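Local atomic coordinates of exoribonuclease II, mitochondrial (Candida glabrata, PDB entry 6F3H), a protein that degrades RNA in mitochondria as a magnesium-binding exoribonuclease of the RNB family working from the 3' end, the nuclease component of the mitochondrial degradosome. Residues Asp566-Phe572 against Lys686-Asn690; Leu755-Glu759 against Ser816-Leu820. The protein carries 1 engineered substitution. All blocks are in the same frame, centred on the assembly; numbering follows the deposited sequence.

Contact 1 of 2, residues Asp566-Phe572 against Lys686-Asn690; sequences DDNAVVF and KMIGN. With nucleotides of chain C.
The ring of Phe572 and the selenomethionine side chain of Met687 meet beside a bound nucleotide, G2 of chain C. The guanine covers one ring face: its N3 lies 3.6 Å above the plane of the Phe572 ring, displaced toward the rim. Met687 comes to the ring obliquely, with Met687 CE 4.5 Å from Phe572 CZ. Phe572 also meets the ring of Phe576, the planes inclined by about 35°. Because the Met687 chain is bent at both chi2 (-63°) and chi3, its methyl turns back to the ribose, placing Met687 CE 3.6 Å from O4' of G2 of chain C, while the selenium faces Val570. The Ile688 side chain sets off away from 566-572, and its CD1 lies 3.8 Å from C5' of A3 of chain C. Apolar side chains thus line the base and the sugars of the RNA, consistent with a wall of the RNA-binding channel of an RNB nuclease.

Behind that surface the backbones are joined directly. Val570 N donates a nearly straight bond of 2.7 Å to Met687 O, with an angle of 165° at the hydrogen. A water bridges Asn568 O and Lys686 O. Gly689, having no side chain, lets the chains draw close at Asp567, where a CA-H...O contact of 3.2 Å joins Gly689 CA to Asp567 O.

Asn568 takes a positive phi as the first residue to leave helix 543-567, and the chain then runs on to Phe572 beside the RNA. Arg563 of that helix bonds Ile688 O through its side chain and Ala569 through its backbone. Asp567 forms a salt bridge with Lys617 of helix 603-625, and Asn568 OD1 accepts a bond from Lys656 of helix 642-657, tying the turn to three helices.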
ATOM      1  N   ASP A 566      -5.725  16.655 -23.747  1.00 74.16           N
ATOM      2  CA  ASP A 566      -4.396  16.649 -24.342  1.00 82.16           C
ATOM      3  C   ASP A 566      -3.481  15.558 -23.818  1.00 82.13           C
ATOM      4  O   ASP A 566      -2.733  14.967 -24.598  1.00 83.73           O
ATOM      5  CB  ASP A 566      -3.728  18.004 -24.123  1.00 90.08           C
ATOM      6  CG  ASP A 566      -4.546  19.143 -24.677  1.00 99.94           C
ATOM      7  OD1 ASP A 566      -5.762  18.962 -24.929  1.00106.45           O
ATOM      8  OD2 ASP A 566      -3.957  20.222 -24.878  1.00100.57           O
ATOM      9  N   ASP A 567      -3.519  15.262 -22.524  1.00 81.81           N
ATOM     10  CA  ASP A 567      -2.714  14.182 -21.984  1.00 80.71           C
ATOM     11  C   ASP A 567      -3.503  12.900 -21.894  1.00 73.71           C
ATOM     12  O   ASP A 567      -2.976  11.896 -21.415  1.00 67.74           O
ATOM     13  CB  ASP A 567      -2.180  14.540 -20.600  1.00 90.16           C
ATOM     14  CG  ASP A 567      -1.496  15.870 -20.583  1.00 98.71           C
ATOM     15  OD1 ASP A 567      -1.246  16.390 -21.689  1.00 95.39           O
ATOM     16  OD2 ASP A 567      -1.214  16.387 -19.478  1.00105.33           O
ATOM     17  N   ASN A 568      -4.744  12.919 -22.366  1.00 76.65           N
ATOM     18  CA  ASN A 568      -5.652  11.789 -22.271  1.00 79.29           C
ATOM     19  C   ASN A 568      -5.631  11.213 -20.867  1.00 69.46           C
ATOM     20  O   ASN A 568      -5.620   9.999 -20.661  1.00 73.62           O
ATOM     21  CB  ASN A 568      -5.302  10.742 -23.324  1.00 95.38           C
ATOM     22  CG  ASN A 568      -5.267  11.342 -24.721  1.00112.24           C
ATOM     23  OD1 ASN A 568      -6.236  11.970 -25.167  1.00119.16           O
ATOM     24  ND2 ASN A 568      -4.135  11.190 -25.403  1.00115.48           N
ATOM     25  N   ALA A 569      -5.587  12.107 -19.890  1.00 61.78           N
ATOM     26  CA  ALA A 569      -5.678  11.689 -18.513  1.00 55.09           C
ATOM     27  C   ALA A 569      -7.060  11.123 -18.257  1.00 59.62           C
ATOM     28  O   ALA A 569      -8.019  11.374 -18.991  1.00 59.26           O
ATOM     29  CB  ALA A 569      -5.391  12.838 -17.554  1.00 49.90           C
ATOM     30  N   VAL A 570      -7.137  10.324 -17.204  1.00 63.42           N
ATOM     31  CA  VAL A 570      -8.346   9.621 -16.822  1.00 60.17           C
ATOM     32  C   VAL A 570      -8.710  10.032 -15.407  1.00 64.97           C
ATOM     33  O   VAL A 570      -8.023   9.672 -14.436  1.00 64.30           O
ATOM     34  CB  VAL A 570      -8.161   8.115 -16.906  1.00 55.04           C
ATOM     35  CG1 VAL A 570      -9.419   7.445 -16.411  1.00 56.12           C
ATOM     36  CG2 VAL A 570      -7.755   7.709 -18.316  1.00 52.56           C
ATOM     37  N   VAL A 571      -9.823  10.728 -15.283  1.00 66.54           N
ATOM     38  CA  VAL A 571     -10.195  11.375 -14.040  1.00 68.30           C
ATOM     39  C   VAL A 571     -11.595  10.939 -13.634  1.00 64.01           C
ATOM     40  O   VAL A 571     -12.494  10.828 -14.476  1.00 62.39           O
ATOM     41  CB  VAL A 571     -10.102  12.900 -14.194  1.00 76.16           C
ATOM     42  CG1 VAL A 571     -10.113  13.528 -12.823  1.00 87.67           C
ATOM     43  CG2 VAL A 571      -8.824  13.280 -14.977  1.00 74.31           C
ATOM     44  N   PHE A 572     -11.782  10.689 -12.346  1.00 58.79           N
ATOM     45  CA  PHE A 572     -13.012  10.042 -11.936  1.00 65.85           C
ATOM     46  C   PHE A 572     -14.092  11.016 -11.521  1.00 70.63           C
ATOM     47  O   PHE A 572     -13.835  12.041 -10.888  1.00 72.69           O
ATOM     48  CB  PHE A 572     -12.792   9.080 -10.779  1.00 73.67           C
ATOM     49  CG  PHE A 572     -12.049   7.847 -11.158  1.00 70.44           C
ATOM     50  CD1 PHE A 572     -11.780   7.568 -12.478  1.00 64.59           C
ATOM     51  CD2 PHE A 572     -11.670   6.939 -10.193  1.00 69.18           C
ATOM     52  CE1 PHE A 572     -11.112   6.438 -12.817  1.00 60.17           C
ATOM     53  CE2 PHE A 572     -11.018   5.789 -10.533  1.00 66.72           C
ATOM     54  CZ  PHE A 572     -10.733   5.542 -11.843  1.00 62.37           C
ATOM     55  N   LYS A 686      -0.004   6.403 -16.885  1.00 50.96           N
ATOM     56  CA  LYS A 686      -0.950   6.545 -17.983  1.00 58.20           C
ATOM     57  C   LYS A 686      -2.324   7.029 -17.555  1.00 71.17           C
ATOM     58  O   LYS A 686      -3.171   7.155 -18.445  1.00 75.84           O
ATOM     59  CB  LYS A 686      -1.040   5.220 -18.701  1.00 56.23           C
ATOM     60  CG  LYS A 686       0.276   4.888 -19.360  1.00 56.70           C
ATOM     61  CD  LYS A 686       0.089   3.750 -20.305  1.00 63.77           C
ATOM     62  CE  LYS A 686       1.418   3.198 -20.744  1.00 71.04           C
ATOM     63  NZ  LYS A 686       1.219   1.946 -21.522  1.00 74.06           N
HETATM   64  N   MSE A 687      -2.555   7.320 -16.272  1.00 78.19           N
HETATM   65  CA  MSE A 687      -3.814   7.945 -15.784  1.00 81.37           C
HETATM   66  C   MSE A 687      -3.758   9.436 -15.698  1.00 65.79           C
HETATM   67  O   MSE A 687      -4.697  10.144 -16.033  1.00 63.33           O
HETATM   68  CB  MSE A 687      -4.186   7.468 -14.377  1.00 97.94           C
HETATM   69  CG  MSE A 687      -4.172   5.997 -14.210  1.00115.87           C
HETATM   70 SE   MSE A 687      -5.525   5.305 -15.407  1.00128.48          SE
HETATM   71  CE  MSE A 687      -6.979   4.847 -14.199  1.00127.39           C
ATOM     72  N   ILE A 688      -2.638   9.887 -15.157  1.00 59.87           N
ATOM     73  CA  ILE A 688      -2.398  11.304 -15.002  1.00 65.04           C
ATOM     74  C   ILE A 688      -2.193  11.944 -16.361  1.00 69.67           C
ATOM     75  O   ILE A 688      -2.551  13.108 -16.579  1.00 67.40           O
ATOM     76  CB  ILE A 688      -1.188  11.451 -14.074  1.00 59.95           C
ATOM     77  CG1 ILE A 688      -1.601  11.030 -12.674  1.00 53.91           C
ATOM     78  CG2 ILE A 688      -0.673  12.855 -14.084  1.00 61.21           C
ATOM     79  CD1 ILE A 688      -0.503  11.110 -11.697  1.00 52.89           C
ATOM     80  N   GLY A 689      -1.640  11.194 -17.297  1.00 72.93           N
ATOM     81  CA  GLY A 689      -1.415  11.708 -18.617  1.00 78.12           C
ATOM     82  C   GLY A 689      -0.724  10.671 -19.459  1.00 82.23           C
ATOM     83  O   GLY A 689      -1.053   9.484 -19.403  1.00 81.66           O
ATOM     84  N   ASN A 690       0.258  11.109 -20.225  1.00 85.14           N
ATOM     85  CA  ASN A 690       1.006  10.208 -21.082  1.00 83.22           C
ATOM     86  C   ASN A 690       2.478  10.350 -20.788  1.00 80.35           C
ATOM     87  O   ASN A 690       3.314  10.184 -21.671  1.00 83.98           O
ATOM     88  CB  ASN A 690       0.746  10.512 -22.550  1.00 85.77           C
ATOM     89  CG  ASN A 690       0.862  11.980 -22.848  1.00 89.22           C
ATOM     90  OD1 ASN A 690       0.025  12.778 -22.432  1.00 92.11           O
ATOM     91  ND2 ASN A 690       1.930  12.356 -23.539  1.00 91.37           N
TER
ATOM     92  P     G C   2      -5.028   2.072  -7.356  1.00 66.35           P
ATOM     93  OP1   G C   2      -3.547   1.916  -7.181  1.00 63.39           O
ATOM     94  OP2   G C   2      -6.022   2.259  -6.259  1.00 60.58           O
ATOM     95  O5'   G C   2      -5.331   3.287  -8.325  1.00 65.24           O
ATOM     96  C5'   G C   2      -4.847   3.277  -9.652  1.00 61.12           C
ATOM     97  C4'   G C   2      -5.063   4.602 -10.325  1.00 51.87           C
ATOM     98  O4'   G C   2      -6.465   4.809 -10.593  1.00 46.72           O
ATOM     99  C3'   G C   2      -4.659   5.822  -9.531  1.00 45.67           C
ATOM    100  O3'   G C   2      -3.268   6.031  -9.596  1.00 48.52           O
ATOM    101  C2'   G C   2      -5.481   6.920 -10.182  1.00 48.81           C
ATOM    102  O2'   G C   2      -4.895   7.354 -11.395  1.00 53.21           O
ATOM    103  C1'   G C   2      -6.767   6.176 -10.514  1.00 47.59           C
ATOM    104  N9    G C   2      -7.716   6.303  -9.431  1.00 57.24           N
ATOM    105  C8    G C   2      -7.958   5.289  -8.546  1.00 55.53           C
ATOM    106  N7    G C   2      -8.835   5.638  -7.665  1.00 56.34           N
ATOM    107  C5    G C   2      -9.153   6.942  -8.017  1.00 63.49           C
ATOM    108  C6    G C   2     -10.055   7.815  -7.403  1.00 78.95           C
ATOM    109  O6    G C   2     -10.729   7.537  -6.408  1.00 80.74           O
ATOM    110  N1    G C   2     -10.113   9.065  -8.053  1.00 90.93           N
ATOM    111  C2    G C   2      -9.383   9.447  -9.176  1.00 92.35           C
ATOM    112  N2    G C   2      -9.603  10.713  -9.639  1.00 91.94           N
ATOM    113  N3    G C   2      -8.515   8.605  -9.764  1.00 81.32           N
ATOM    114  C4    G C   2      -8.471   7.397  -9.122  1.00 66.92           C
ATOM    115  P     A C   3      -2.528   6.745  -8.392  1.00 50.17           P
ATOM    116  OP1   A C   3      -1.067   6.806  -8.655  1.00 53.78           O
ATOM    117  OP2   A C   3      -3.014   6.107  -7.169  1.00 45.88           O
ATOM    118  O5'   A C   3      -3.162   8.207  -8.420  1.00 54.57           O
ATOM    119  C5'   A C   3      -2.885   9.100  -9.484  1.00 55.64           C
ATOM    120  C4'   A C   3      -3.518  10.453  -9.264  1.00 61.49           C
ATOM    121  O4'   A C   3      -4.962  10.346  -9.369  1.00 65.04           O
ATOM    122  C3'   A C   3      -3.280  11.091  -7.900  1.00 56.95           C
ATOM    123  O3'   A C   3      -2.029  11.744  -7.814  1.00 49.83           O
ATOM    124  C2'   A C   3      -4.480  12.012  -7.750  1.00 60.03           C
ATOM    125  O2'   A C   3      -4.324  13.199  -8.493  1.00 55.88           O
ATOM    126  C1'   A C   3      -5.571  11.175  -8.410  1.00 66.97           C
ATOM    127  N9    A C   3      -6.143  10.291  -7.410  1.00 65.33           N
ATOM    128  C8    A C   3      -5.751   9.031  -7.070  1.00 62.26           C
ATOM    129  N7    A C   3      -6.454   8.531  -6.098  1.00 58.35           N
ATOM    130  C5    A C   3      -7.324   9.551  -5.800  1.00 61.89           C
ATOM    131  C6    A C   3      -8.327   9.641  -4.860  1.00 67.31           C
ATOM    132  N6    A C   3      -8.617   8.645  -4.027  1.00 64.14           N
ATOM    133  N1    A C   3      -9.009  10.808  -4.823  1.00 75.48           N
ATOM    134  C2    A C   3      -8.697  11.800  -5.682  1.00 71.39           C
ATOM    135  N3    A C   3      -7.763  11.830  -6.620  1.00 63.71           N
ATOM    136  C4    A C   3      -7.131  10.657  -6.591  1.00 63.85           C
TER
HETATM  137  O   HOH W   1      -3.309   8.139 -21.080  1.00 54.23           O

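Contact 2 of 2, residues Leu755-Glu759 against Ser816-Leu820; sequences LKHLE and SIHPL
Leu755 and Pro819 form the dense part of this contact, where both residues are buried. The leucine CD1 presses on the proline backbone, Leu755 CD1 lying 3.7 Å from Pro819 CA, while its root reaches the pyrrolidine ring with Leu755 CB 4.0 Å from Pro819 CB. Ile817 joins them through its gamma branch: Ile817 CG2 is 4.1 Å from Leu755 CB. That methyl stands anti to the backbone N (chi1 to CG1 is -61°), which aims it at the helix. Leu824 of the adjoining strand 823-827 touches both Leu755 and Ile817, and Tyr752, one turn earlier on the helix, meets Pro819, as does Ser335 of helix 334-343.

The last turns of helix 725-761 pack here against strand 816-818. The helix leads directly into five strands, 765-770, 778-782, 790-794, 808-818 and 823-827, probably the S1-type OB domain found at this place in RNase II relatives. Helix and strand run at 137° to one another, their axes 8.8 Å apart, and Pro819 follows the strand on the way to strand 823-827.

The solvent side is carried by Glu759, exposed yet still in contact. It lies one turn beyond Leu755, whose O takes its N-H, and contributes both its carbon chain and its carboxylate. Glu759 CG sits 3.7 Å from Ile817 CG2, the glutamate and isoleucine chains lying side by side and running opposite ways. Farther out, the extended chain passes roughly perpendicular to the proline, bringing Glu759 OE2 3.7 Å from Pro819 CG and 3.6 Å from Ile817 O. Lys756, truly marginal to the contact, extends along the helix surface and bonds Tyr752 OH through NZ.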
ATOM      1  N   LEU A 755     -17.988  -2.195   9.286  1.00 59.85           N
ATOM      2  CA  LEU A 755     -18.831  -3.315   9.694  1.00 53.08           C
ATOM      3  C   LEU A 755     -19.277  -3.194  11.143  1.00 58.39           C
ATOM      4  O   LEU A 755     -20.450  -3.433  11.451  1.00 60.58           O
ATOM      5  CB  LEU A 755     -18.097  -4.631   9.491  1.00 49.84           C
ATOM      6  CG  LEU A 755     -17.636  -5.005   8.081  1.00 54.59           C
ATOM      7  CD1 LEU A 755     -17.195  -6.457   8.041  1.00 52.36           C
ATOM      8  CD2 LEU A 755     -18.696  -4.759   7.047  1.00 59.53           C
ATOM      9  N   LYS A 756     -18.367  -2.802  12.044  1.00 61.23           N
ATOM     10  CA  LYS A 756     -18.725  -2.667  13.456  1.00 64.11           C
ATOM     11  C   LYS A 756     -19.872  -1.681  13.627  1.00 65.11           C
ATOM     12  O   LYS A 756     -20.686  -1.815  14.545  1.00 69.25           O
ATOM     13  CB  LYS A 756     -17.498  -2.211  14.259  1.00 69.81           C
ATOM     14  CG  LYS A 756     -17.574  -2.347  15.790  1.00 77.93           C
ATOM     15  CD  LYS A 756     -16.176  -2.534  16.451  1.00 84.98           C
ATOM     16  CE  LYS A 756     -16.235  -2.557  18.010  1.00 87.02           C
ATOM     17  NZ  LYS A 756     -15.022  -1.980  18.725  1.00 83.47           N
ATOM     18  N   HIS A 757     -19.974  -0.716  12.724  1.00 65.04           N
ATOM     19  CA  HIS A 757     -21.093   0.209  12.738  1.00 65.79           C
ATOM     20  C   HIS A 757     -22.359  -0.452  12.216  1.00 65.62           C
ATOM     21  O   HIS A 757     -23.429  -0.332  12.818  1.00 67.79           O
ATOM     22  CB  HIS A 757     -20.750   1.424  11.893  1.00 65.88           C
ATOM     23  CG  HIS A 757     -21.950   2.164  11.419  1.00 67.36           C
ATOM     24  ND1 HIS A 757     -22.714   2.939  12.261  1.00 66.50           N
ATOM     25  CD2 HIS A 757     -22.521   2.250  10.196  1.00 66.91           C
ATOM     26  CE1 HIS A 757     -23.706   3.474  11.575  1.00 69.32           C
ATOM     27  NE2 HIS A 757     -23.610   3.075  10.319  1.00 67.64           N
ATOM     28  N   LEU A 758     -22.247  -1.168  11.097  1.00 64.32           N
ATOM     29  CA  LEU A 758     -23.403  -1.865  10.550  1.00 63.30           C
ATOM     30  C   LEU A 758     -23.964  -2.834  11.566  1.00 73.36           C
ATOM     31  O   LEU A 758     -25.170  -3.109  11.570  1.00 78.11           O
ATOM     32  CB  LEU A 758     -23.021  -2.614   9.281  1.00 53.58           C
ATOM     33  CG  LEU A 758     -22.573  -1.707   8.145  1.00 49.81           C
ATOM     34  CD1 LEU A 758     -22.593  -2.486   6.855  1.00 47.40           C
ATOM     35  CD2 LEU A 758     -23.426  -0.457   8.053  1.00 52.77           C
ATOM     36  N   GLU A 759     -23.099  -3.344  12.444  1.00 76.07           N
ATOM     37  CA  GLU A 759     -23.549  -4.173  13.551  1.00 75.24           C
ATOM     38  C   GLU A 759     -24.315  -3.340  14.571  1.00 73.28           C
ATOM     39  O   GLU A 759     -25.448  -3.673  14.941  1.00 73.13           O
ATOM     40  CB  GLU A 759     -22.341  -4.818  14.227  1.00 79.36           C
ATOM     41  CG  GLU A 759     -21.831  -6.102  13.613  1.00 85.54           C
ATOM     42  CD  GLU A 759     -20.838  -6.809  14.536  1.00 93.93           C
ATOM     43  OE1 GLU A 759     -20.312  -6.123  15.441  1.00 92.98           O
ATOM     44  OE2 GLU A 759     -20.590  -8.035  14.368  1.00100.03           O
ATOM     45  N   SER A 816     -24.708 -12.747   7.971  1.00 78.98           N
ATOM     46  CA  SER A 816     -23.668 -12.760   8.988  1.00 75.07           C
ATOM     47  C   SER A 816     -22.728 -11.582   8.788  1.00 62.91           C
ATOM     48  O   SER A 816     -22.583 -11.054   7.689  1.00 59.68           O
ATOM     49  CB  SER A 816     -22.867 -14.066   8.962  1.00 82.18           C
ATOM     50  OG  SER A 816     -21.818 -13.988   8.012  1.00 85.08           O
ATOM     51  N   ILE A 817     -22.082 -11.181   9.877  1.00 58.28           N
ATOM     52  CA  ILE A 817     -21.112 -10.100   9.865  1.00 55.86           C
ATOM     53  C   ILE A 817     -19.931 -10.462  10.742  1.00 59.41           C
ATOM     54  O   ILE A 817     -20.094 -10.630  11.955  1.00 66.26           O
ATOM     55  CB  ILE A 817     -21.711  -8.803  10.390  1.00 60.25           C
ATOM     56  CG1 ILE A 817     -22.873  -8.359   9.523  1.00 65.02           C
ATOM     57  CG2 ILE A 817     -20.622  -7.765  10.493  1.00 61.03           C
ATOM     58  CD1 ILE A 817     -23.542  -7.123  10.081  1.00 67.15           C
ATOM     59  N   HIS A 818     -18.738 -10.519  10.161  1.00 54.14           N
ATOM     60  CA  HIS A 818     -17.531 -10.737  10.954  1.00 56.22           C
ATOM     61  C   HIS A 818     -16.516  -9.650  10.683  1.00 54.18           C
ATOM     62  O   HIS A 818     -15.689  -9.772   9.760  1.00 54.46           O
ATOM     63  CB  HIS A 818     -16.936 -12.104  10.699  1.00 62.78           C
ATOM     64  CG  HIS A 818     -17.888 -13.210  10.966  1.00 66.97           C
ATOM     65  ND1 HIS A 818     -18.586 -13.845   9.964  1.00 68.68           N
ATOM     66  CD2 HIS A 818     -18.250 -13.807  12.124  1.00 68.19           C
ATOM     67  CE1 HIS A 818     -19.347 -14.784  10.496  1.00 69.77           C
ATOM     68  NE2 HIS A 818     -19.154 -14.787  11.804  1.00 70.21           N
ATOM     69  N   PRO A 819     -16.503  -8.620  11.527  1.00 53.20           N
ATOM     70  CA  PRO A 819     -15.687  -7.429  11.251  1.00 50.32           C
ATOM     71  C   PRO A 819     -14.191  -7.688  11.227  1.00 53.54           C
ATOM     72  O   PRO A 819     -13.519  -7.290  10.269  1.00 55.98           O
ATOM     73  CB  PRO A 819     -16.092  -6.483  12.386  1.00 49.97           C
ATOM     74  CG  PRO A 819     -17.398  -7.025  12.887  1.00 49.52           C
ATOM     75  CD  PRO A 819     -17.289  -8.487  12.761  1.00 52.38           C
ATOM     76  N   LEU A 820     -13.637  -8.321  12.264  1.00 52.97           N
ATOM     77  CA  LEU A 820     -12.200  -8.569  12.280  1.00 44.85           C
ATOM     78  C   LEU A 820     -11.758  -9.421  11.106  1.00 44.22           C
ATOM     79  O   LEU A 820     -10.566  -9.444  10.776  1.00 41.41           O
ATOM     80  CB  LEU A 820     -11.802  -9.257  13.572  1.00 44.82           C
ATOM     81  CG  LEU A 820     -11.321  -8.238  14.575  1.00 48.71           C
ATOM     82  CD1 LEU A 820     -11.031  -8.921  15.873  1.00 47.64           C
ATOM     83  CD2 LEU A 820     -10.097  -7.554  14.027  1.00 56.67           C
TER

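Contacts 1 and 2 follow in series along the chain: the first closes at Asn690, and the second opens only at Leu755, beyond helix 703-716 and most of helix 725-761. Their centres are 37 Å apart and their nearest atoms about 22 Å, so they do not touch and share no helix or strand. Contact 1 lies within the RNB domain, against the RNA; contact 2 joins the end of helix 725-761 to the C-terminal five-stranded unit, with its nearest atom about 15 Å from the nucleic acid. One therefore shapes a surface that meets RNA, whereas the other packs what is probably a neighbouring S1-type domain against the helix leading into it.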